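Local coordinates for fiber protein 2 (PDB 2VTW), which probably attaches the virion to its host-cell receptor, as the trimeric C-terminal head of the short fibre that projects from the capsid vertices, at residues Pro17-Phe21 against Asn84-Ile88; Phe103-Arg107 against Tyr164-Ala168; Tyr123-Arg127 against Arg150-Thr154. All blocks are in the same frame, centred on the assembly; numbering follows the deposited sequence. Where two conformers were deposited one is given.

Contact 1: Pro17-Phe21 against Asn84-Ile88; sequences PTGNF and NPSNI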
loop_
_atom_site.group_PDB
_atom_site.type_symbol
_atom_site.label_atom_id
_atom_site.label_comp_id
_atom_site.label_asym_id
_atom_site.label_seq_id
_atom_site.Cartn_x
_atom_site.Cartn_y
_atom_site.Cartn_z
ATOM N N PRO A 17 -4.054 25.406 10.541
ATOM C CA PRO A 17 -3.659 25.466 9.131
ATOM C C PRO A 17 -2.286 26.115 8.857
ATOM O O PRO A 17 -2.189 27.092 8.094
ATOM C CB PRO A 17 -4.807 26.234 8.490
ATOM C CG PRO A 17 -5.337 27.095 9.601
ATOM C CD PRO A 17 -5.099 26.394 10.873
ATOM N N THR A 18 -1.234 25.522 9.430
ATOM C CA THR A 18 0.153 26.009 9.249
ATOM C C THR A 18 0.856 25.475 7.984
ATOM O O THR A 18 1.954 25.913 7.669
ATOM C CB THR A 18 1.000 25.649 10.457
ATOM O OG1 THR A 18 0.987 24.228 10.641
ATOM C CG2 THR A 18 0.438 26.323 11.709
ATOM N N GLY A 19 0.221 24.548 7.249
ATOM C CA GLY A 19 0.809 23.997 6.042
ATOM C C GLY A 19 0.617 24.913 4.854
ATOM O O GLY A 19 -0.434 25.536 4.722
ATOM N N ASN A 20 1.648 25.012 4.012
ATOM C CA ASN A 20 1.610 25.826 2.798
ATOM C C ASN A 20 1.493 24.910 1.593
ATOM O O ASN A 20 2.495 24.345 1.130
ATOM C CB ASN A 20 2.884 26.676 2.642
ATOM C CG ASN A 20 3.059 27.694 3.742
ATOM O OD1 ASN A 20 2.090 28.249 4.257
ATOM N ND2 ASN A 20 4.312 27.957 4.105
ATOM N N PHE A 21 0.276 24.757 1.077
ATOM C CA PHE A 21 0.024 23.864 -0.037
ATOM C C PHE A 21 -0.251 24.703 -1.267
ATOM O O PHE A 21 -0.585 25.879 -1.157
ATOM C CB PHE A 21 -1.158 22.927 0.312
ATOM C CG PHE A 21 -1.027 22.243 1.673
ATOM C CD1 PHE A 21 0.213 21.897 2.185
ATOM C CD2 PHE A 21 -2.153 21.923 2.415
ATOM C CE1 PHE A 21 0.346 21.292 3.426
ATOM C CE2 PHE A 21 -2.034 21.290 3.652
ATOM C CZ PHE A 21 -0.776 20.974 4.159
ATOM N N ASN A 84 11.902 23.053 2.748
ATOM C CA ASN A 84 10.626 22.770 3.394
ATOM C C ASN A 84 9.503 23.601 2.754
ATOM O O ASN A 84 8.885 24.417 3.415
ATOM C CB ASN A 84 10.743 23.083 4.881
ATOM C CG ASN A 84 9.624 22.475 5.705
ATOM O OD1 ASN A 84 8.719 21.800 5.169
ATOM N ND2 ASN A 84 9.692 22.668 7.022
ATOM N N PRO A 85 9.222 23.371 1.464
ATOM C CA PRO A 85 8.282 24.194 0.685
ATOM C C PRO A 85 6.876 24.349 1.284
ATOM O O PRO A 85 6.229 25.373 1.045
ATOM C CB PRO A 85 8.187 23.456 -0.652
ATOM C CG PRO A 85 9.353 22.550 -0.708
ATOM C CD PRO A 85 9.804 22.278 0.662
ATOM N N SER A 86 6.443 23.351 2.057
ATOM C CA SER A 86 5.087 23.261 2.621
ATOM C C SER A 86 5.033 23.574 4.102
ATOM O O SER A 86 3.965 23.598 4.675
ATOM C CB SER A 86 4.491 21.845 2.375
ATOM O OG SER A 86 4.142 21.683 1.002
ATOM N N ASN A 87 6.190 23.779 4.723
ATOM C CA ASN A 87 6.279 24.297 6.080
ATOM C C ASN A 87 5.842 23.240 7.057
ATOM O O ASN A 87 5.091 23.509 7.991
ATOM C CB ASN A 87 5.475 25.615 6.217
ATOM C CG ASN A 87 5.657 26.316 7.570
ATOM O OD1 ASN A 87 6.718 26.226 8.218
ATOM N ND2 ASN A 87 4.588 26.998 8.019
ATOM N N ILE A 88 6.341 22.021 6.848
ATOM C CA ILE A 88 6.222 20.991 7.868
ATOM C C ILE A 88 6.899 21.523 9.119
ATOM O O ILE A 88 8.033 21.960 9.057
ATOM C CB ILE A 88 6.851 19.622 7.436
ATOM C CG1 ILE A 88 6.269 19.148 6.100
ATOM C CG2 ILE A 88 6.611 18.543 8.472
ATOM C CD1 ILE A 88 4.739 19.157 6.038
HETATM O O HOH W 1 3.482 23.658 10.175
HETATM O O HOH W 2 4.214 23.884 -0.953
#

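Contact 2: Phe103-Arg107 against Tyr164-Ala168; sequences FEPAR and YNLIA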
loop_
_atom_site.group_PDB
_atom_site.type_symbol
_atom_site.label_atom_id
_atom_site.label_comp_id
_atom_site.label_asym_id
_atom_site.label_seq_id
_atom_site.Cartn_x
_atom_site.Cartn_y
_atom_site.Cartn_z
ATOM N N PHE A 103 14.762 10.368 8.398
ATOM C CA PHE A 103 13.514 10.424 7.644
ATOM C C PHE A 103 13.658 10.981 6.239
ATOM O O PHE A 103 12.663 11.209 5.542
ATOM C CB PHE A 103 12.453 11.147 8.487
ATOM C CG PHE A 103 12.326 10.551 9.811
ATOM C CD1 PHE A 103 11.587 9.377 9.995
ATOM C CD2 PHE A 103 13.064 11.046 10.879
ATOM C CE1 PHE A 103 11.538 8.770 11.226
ATOM C CE2 PHE A 103 13.018 10.423 12.117
ATOM C CZ PHE A 103 12.257 9.279 12.290
ATOM N N GLU A 104 14.910 11.147 5.810
ATOM C CA GLU A 104 15.209 11.527 4.457
ATOM C C GLU A 104 14.986 10.312 3.565
ATOM O O GLU A 104 15.539 9.249 3.822
ATOM C CB GLU A 104 16.660 11.960 4.327
ATOM C CG GLU A 104 17.026 12.508 2.957
ATOM C CD GLU A 104 18.543 12.726 2.778
ATOM O OE1 GLU A 104 19.290 12.692 3.795
ATOM O OE2 GLU A 104 18.949 12.962 1.612
ATOM N N PRO A 105 14.190 10.487 2.503
ATOM C CA PRO A 105 14.026 9.394 1.544
ATOM C C PRO A 105 15.261 9.236 0.661
ATOM O O PRO A 105 15.952 10.228 0.364
ATOM C CB PRO A 105 12.840 9.856 0.724
ATOM C CG PRO A 105 12.953 11.381 0.761
ATOM C CD PRO A 105 13.403 11.675 2.138
ATOM N N ALA A 106 15.548 8.003 0.250
ATOM C CA ALA A 106 16.653 7.754 -0.670
ATOM C C ALA A 106 16.453 8.477 -1.979
ATOM O O ALA A 106 15.333 8.788 -2.377
ATOM C CB ALA A 106 16.861 6.213 -0.895
ATOM N N ARG A 107 17.551 8.768 -2.661
ATOM C CA ARG A 107 17.512 9.338 -3.998
ATOM C C ARG A 107 16.637 8.414 -4.818
ATOM O O ARG A 107 16.768 7.206 -4.700
ATOM C CB ARG A 107 18.934 9.352 -4.595
ATOM C CG ARG A 107 19.144 10.148 -5.907
ATOM C CD ARG A 107 20.464 9.696 -6.674
ATOM N NE ARG A 107 20.144 8.929 -7.908
ATOM C CZ ARG A 107 20.650 7.746 -8.263
ATOM N NH1 ARG A 107 21.557 7.116 -7.529
ATOM N NH2 ARG A 107 20.258 7.183 -9.392
ATOM N N TYR A 164 17.824 18.682 -2.660
ATOM C CA TYR A 164 17.423 17.862 -1.518
ATOM C C TYR A 164 16.254 16.924 -1.938
ATOM O O TYR A 164 15.345 17.318 -2.677
ATOM C CB TYR A 164 16.909 18.735 -0.364
ATOM C CG TYR A 164 17.892 19.745 0.174
ATOM C CD1 TYR A 164 18.487 19.572 1.418
ATOM C CD2 TYR A 164 18.190 20.901 -0.551
ATOM C CE1 TYR A 164 19.390 20.522 1.932
ATOM C CE2 TYR A 164 19.096 21.862 -0.051
ATOM C CZ TYR A 164 19.695 21.660 1.188
ATOM O OH TYR A 164 20.589 22.598 1.694
ATOM N N ASN A 165 16.278 15.698 -1.427
ATOM C CA ASN A 165 15.236 14.705 -1.750
ATOM C C ASN A 165 14.082 14.757 -0.742
ATOM O O ASN A 165 14.258 14.510 0.445
ATOM C CB ASN A 165 15.830 13.311 -1.831
ATOM C CG ASN A 165 16.868 13.169 -2.940
ATOM O OD1 ASN A 165 16.728 13.685 -4.057
ATOM N ND2 ASN A 165 17.928 12.472 -2.623
ATOM N N LEU A 166 12.912 15.132 -1.254
ATOM C CA LEU A 166 11.657 15.216 -0.507
ATOM C C LEU A 166 10.595 14.319 -1.173
ATOM O O LEU A 166 10.795 13.880 -2.303
ATOM C CB LEU A 166 11.145 16.660 -0.494
ATOM C CG LEU A 166 11.768 17.654 0.529
ATOM C CD1 LEU A 166 13.261 17.897 0.255
ATOM C CD2 LEU A 166 10.958 18.956 0.510
ATOM N N ILE A 167 9.472 14.099 -0.478
ATOM C CA ILE A 167 8.305 13.404 -1.047
ATOM C C ILE A 167 7.192 14.390 -1.452
ATOM O O ILE A 167 6.658 15.077 -0.610
ATOM C CB ILE A 167 7.698 12.334 -0.054
ATOM C CG1 ILE A 167 8.799 11.532 0.648
ATOM C CG2 ILE A 167 6.682 11.415 -0.833
ATOM C CD1 ILE A 167 8.376 10.777 1.891
ATOM N N ALA A 168 6.851 14.434 -2.735
ATOM C CA ALA A 168 5.713 15.197 -3.230
ATOM C C ALA A 168 4.457 14.305 -3.239
ATOM O O ALA A 168 4.494 13.181 -3.765
ATOM C CB ALA A 168 5.982 15.737 -4.626
HETATM O O HOH W 3 18.809 14.873 -0.045
HETATM O O HOH W 4 18.331 11.374 -0.248
#

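Contact 3: Tyr123-Arg127 against Arg150-Thr154; sequences YYASR and RMQVT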
loop_
_atom_site.group_PDB
_atom_site.type_symbol
_atom_site.label_atom_id
_atom_site.label_comp_id
_atom_site.label_asym_id
_atom_site.label_seq_id
_atom_site.Cartn_x
_atom_site.Cartn_y
_atom_site.Cartn_z
ATOM N N TYR A 123 3.926 25.565 -7.666
ATOM C CA TYR A 123 3.286 24.256 -7.856
ATOM C C TYR A 123 4.159 23.249 -8.631
ATOM O O TYR A 123 4.593 23.497 -9.771
ATOM C CB TYR A 123 1.935 24.389 -8.563
ATOM C CG TYR A 123 1.280 23.071 -8.916
ATOM C CD1 TYR A 123 0.671 22.291 -7.939
ATOM C CD2 TYR A 123 1.253 22.618 -10.232
ATOM C CE1 TYR A 123 0.032 21.075 -8.267
ATOM C CE2 TYR A 123 0.630 21.400 -10.575
ATOM C CZ TYR A 123 0.029 20.640 -9.579
ATOM O OH TYR A 123 -0.574 19.461 -9.923
ATOM N N TYR A 124 4.384 22.103 -7.992
ATOM C CA TYR A 124 4.987 20.958 -8.653
ATOM C C TYR A 124 3.967 19.793 -8.697
ATOM O O TYR A 124 3.417 19.419 -7.661
ATOM C CB TYR A 124 6.237 20.540 -7.886
ATOM C CG TYR A 124 6.961 19.365 -8.513
ATOM C CD1 TYR A 124 7.829 19.554 -9.583
ATOM C CD2 TYR A 124 6.784 18.070 -8.036
ATOM C CE1 TYR A 124 8.489 18.498 -10.164
ATOM C CE2 TYR A 124 7.453 17.001 -8.623
ATOM C CZ TYR A 124 8.293 17.230 -9.683
ATOM O OH TYR A 124 8.969 16.205 -10.275
ATOM N N ALA A 125 3.739 19.243 -9.895
ATOM C CA ALA A 125 2.873 18.063 -10.112
ATOM C C ALA A 125 3.657 16.766 -9.912
ATOM O O ALA A 125 4.471 16.398 -10.759
ATOM C CB ALA A 125 2.290 18.083 -11.526
ATOM N N SER A 126 3.420 16.104 -8.782
ATOM C CA SER A 126 3.858 14.716 -8.550
ATOM C C SER A 126 3.275 13.824 -9.643
ATOM O O SER A 126 2.062 13.782 -9.822
ATOM C CB SER A 126 3.390 14.278 -7.178
ATOM O OG SER A 126 3.951 13.052 -6.779
ATOM N N ARG A 127 4.127 13.127 -10.395
ATOM C CA ARG A 127 3.649 12.321 -11.538
ATOM C C ARG A 127 4.138 10.855 -11.654
ATOM O O ARG A 127 3.504 10.055 -12.347
ATOM C CB ARG A 127 3.986 13.057 -12.822
ATOM C CG ARG A 127 3.073 14.260 -13.064
ATOM C CD ARG A 127 3.283 14.915 -14.415
ATOM N NE ARG A 127 3.259 13.921 -15.485
ATOM C CZ ARG A 127 2.169 13.406 -16.048
ATOM N NH1 ARG A 127 0.939 13.790 -15.687
ATOM N NH2 ARG A 127 2.325 12.493 -16.999
ATOM N N ARG A 150 -0.947 10.863 -6.093
ATOM C CA ARG A 150 0.345 10.452 -6.659
ATOM C C ARG A 150 1.477 10.765 -5.683
ATOM O O ARG A 150 1.559 11.863 -5.158
ATOM C CB ARG A 150 0.593 11.145 -7.985
ATOM C CG ARG A 150 1.857 10.660 -8.733
ATOM C CD ARG A 150 1.647 9.326 -9.350
ATOM N NE ARG A 150 0.649 9.366 -10.409
ATOM C CZ ARG A 150 0.287 8.327 -11.152
ATOM N NH1 ARG A 150 0.808 7.135 -10.947
ATOM N NH2 ARG A 150 -0.612 8.493 -12.117
ATOM N N MET A 151 2.352 9.791 -5.432
ATOM C CA MET A 151 3.430 9.965 -4.471
ATOM C C MET A 151 4.797 9.722 -5.151
ATOM O O MET A 151 5.024 8.668 -5.766
ATOM C CB MET A 151 3.213 9.058 -3.280
ATOM C CG MET A 151 1.822 9.210 -2.629
ATOM S SD MET A 151 1.405 7.770 -1.650
ATOM C CE MET A 151 -0.371 7.867 -1.653
ATOM N N GLN A 152 5.681 10.728 -5.056
ATOM C CA GLN A 152 6.909 10.759 -5.823
ATOM C C GLN A 152 8.038 11.391 -5.005
ATOM O O GLN A 152 8.004 12.592 -4.687
ATOM C CB GLN A 152 6.700 11.529 -7.119
ATOM C CG GLN A 152 7.920 11.579 -8.068
ATOM C CD GLN A 152 7.773 12.698 -9.077
ATOM O OE1 GLN A 152 6.991 12.603 -10.023
ATOM N NE2 GLN A 152 8.503 13.787 -8.861
ATOM N N VAL A 153 9.029 10.580 -4.643
ATOM C CA VAL A 153 10.270 11.136 -4.085
ATOM C C VAL A 153 10.964 11.937 -5.205
ATOM O O VAL A 153 11.157 11.446 -6.318
ATOM C CB VAL A 153 11.175 10.056 -3.551
ATOM C CG1 VAL A 153 12.562 10.620 -3.212
ATOM C CG2 VAL A 153 10.536 9.416 -2.338
ATOM N N THR A 154 11.313 13.179 -4.903
ATOM C CA THR A 154 11.702 14.153 -5.922
ATOM C C THR A 154 12.899 14.973 -5.436
ATOM O O THR A 154 12.933 15.374 -4.275
ATOM C CB THR A 154 10.542 15.165 -6.171
ATOM O OG1 THR A 154 9.306 14.461 -6.427
ATOM C CG2 THR A 154 10.873 16.061 -7.309
HETATM O O HOH W 5 -0.040 12.123 -11.463
#

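Contact 1: Pro17-Phe21 against Asn84-Ile88
Asn20 and Ser86 join the end of the long strand 4-23 to a type I beta turn, Asn84 to Asn87, in the loop between strands 71-76 and 92-94 of the beta-rich fibre head. The backbone bond between them is short and almost straight: Asn20 N reaches Ser86 O at 2.8 Å with an N-H...O angle of 177°, although the donor stands above the plane of that carbonyl. Two CA-H...O contacts flank it, Gly19 CA to Ser86 O and Ser86 CA to Asn20 O. Among the side chains, Asn87 swings CG anti to its backbone N (chi1 -173°), which carries ND2 to Thr18 O at 2.9 Å, a weak, bent bond. In one of its two conformers Asn20 brings ND2 within 3.4 Å of Asn87 CB, crossing that side chain at a slant. The Asn84 amide grips the backbone of Ile88, the residue just past the turn: OD1 accepts from Ile88 N, and ND2 donates to Ile88 O at 2.7 Å, in the carbonyl plane on a lone pair. Waters fill in at two places. One links Thr18 OG1 to Asn87 O; the other donates to Asn20 O and meets Ser86 OG, a hydroxyl that is also hydrogen-bonded to the backbone N of Trp75 on strand 71-76. Ser86 OG also lies at the edge of the Phe21 ring, near its plane, 4.1 Å from CD1.

Contact 2: Phe103-Arg107 against Tyr164-Ala168
Pro105 points its ring at strand 163-173 and lays CG and CD against the backbone of Asn165, each 3.4 Å from Asn165 O. The same CG also meets Ile167 CG1 at 4.2 Å; Ile167 starts off to one side of the loop, but with CG1 anti to its carbonyl carbon (chi1 -42°) the branch bends back to the proline. Asn165 comes from the strand toward the loop, its CB near Pro105 O and its ND2 directed past the proline to the backbone of Arg107, where it lies 3.4 Å from Arg107 CA. The loop, which connects strands 92-94 and 115-116 of the fibre head, crosses a strand that is paired on both sides in the sheet, with 71-76 and 147-157, the two chain directions differing by 107°. Polar groups meet through water. Glu104 is extended, and its OE2 accepts from two waters: one accepts from Asn165 N, while the other also donates to Pro105 O and accepts from Asn165 ND2 at 2.6 Å. The other carboxylate oxygen, OE1, forms a salt bridge with Arg200, so the acid is held from both oxygens. The Arg107 side chain leads away from the strand after CB, which stays 3.8 Å from Asn165 ND2, and the residue packs on Ile12 of a neighbouring subunit.

Contact 3: Tyr123-Arg127 against Arg150-Thr154
Arg150 packs its aliphatic part on the backbone of Ser126 and Arg127, with CG 3.3 Å from Ser126 O. Bends at chi2 and chi3 turn the guanidinium so that Arg127 O lies over one of its faces, offset toward the rim; a water accepts from NE, and NH1 donates to Gly129 O. Arg127 O itself accepts from Arg135 of a neighbouring subunit, placing this end at the trimer interface. Arg150 O is 3.1 Å from Ser126 OG, whose hydrogen-bond partner is Ala168 O on the adjoining strand. Gln152 follows, two residues along strand 147-157, so its side chain emerges on the same side of the sheet, where the loop leading into strand 129-140 covers it. With CG anti to the backbone N (chi1 -177°) its amide extends between two loop residues: OE1 takes Arg127 N at 2.9 Å, from above the carbonyl plane, and also Phe128 N, while NE2 donates to Tyr124 OH at 2.8 Å. That donor lies at the edge of the tyrosine ring, the planes 81° apart. Thr154 completes the row: its OG1 accepts from Gln152 NE2 and donates to Gln152 O, and its CG2 approaches Tyr124 OH to 3.5 Å.

From the N terminus, contact 1 comes first: it joins the end of strand 4-23 to the 84-88 turn, closing a loop that holds strands 28-40, 43-53 and 71-76. It is complete before contact 2 opens at 103-107, whose return partner is strand 163-173. Both segments of contact 3 lie between those of contact 2, with the 123-127 loop set on strand 147-157. Strands 147-157 and 163-173 are antiparallel neighbours, so contacts 2 and 3 meet directly; Leu166 O and Thr154 N are 2.7 Å apart. Contact 1 touches contact 2 where Pro85 CD packs on Leu166 CD2, whereas contacts 1 and 3 stay about 7 Å apart at their nearest atoms.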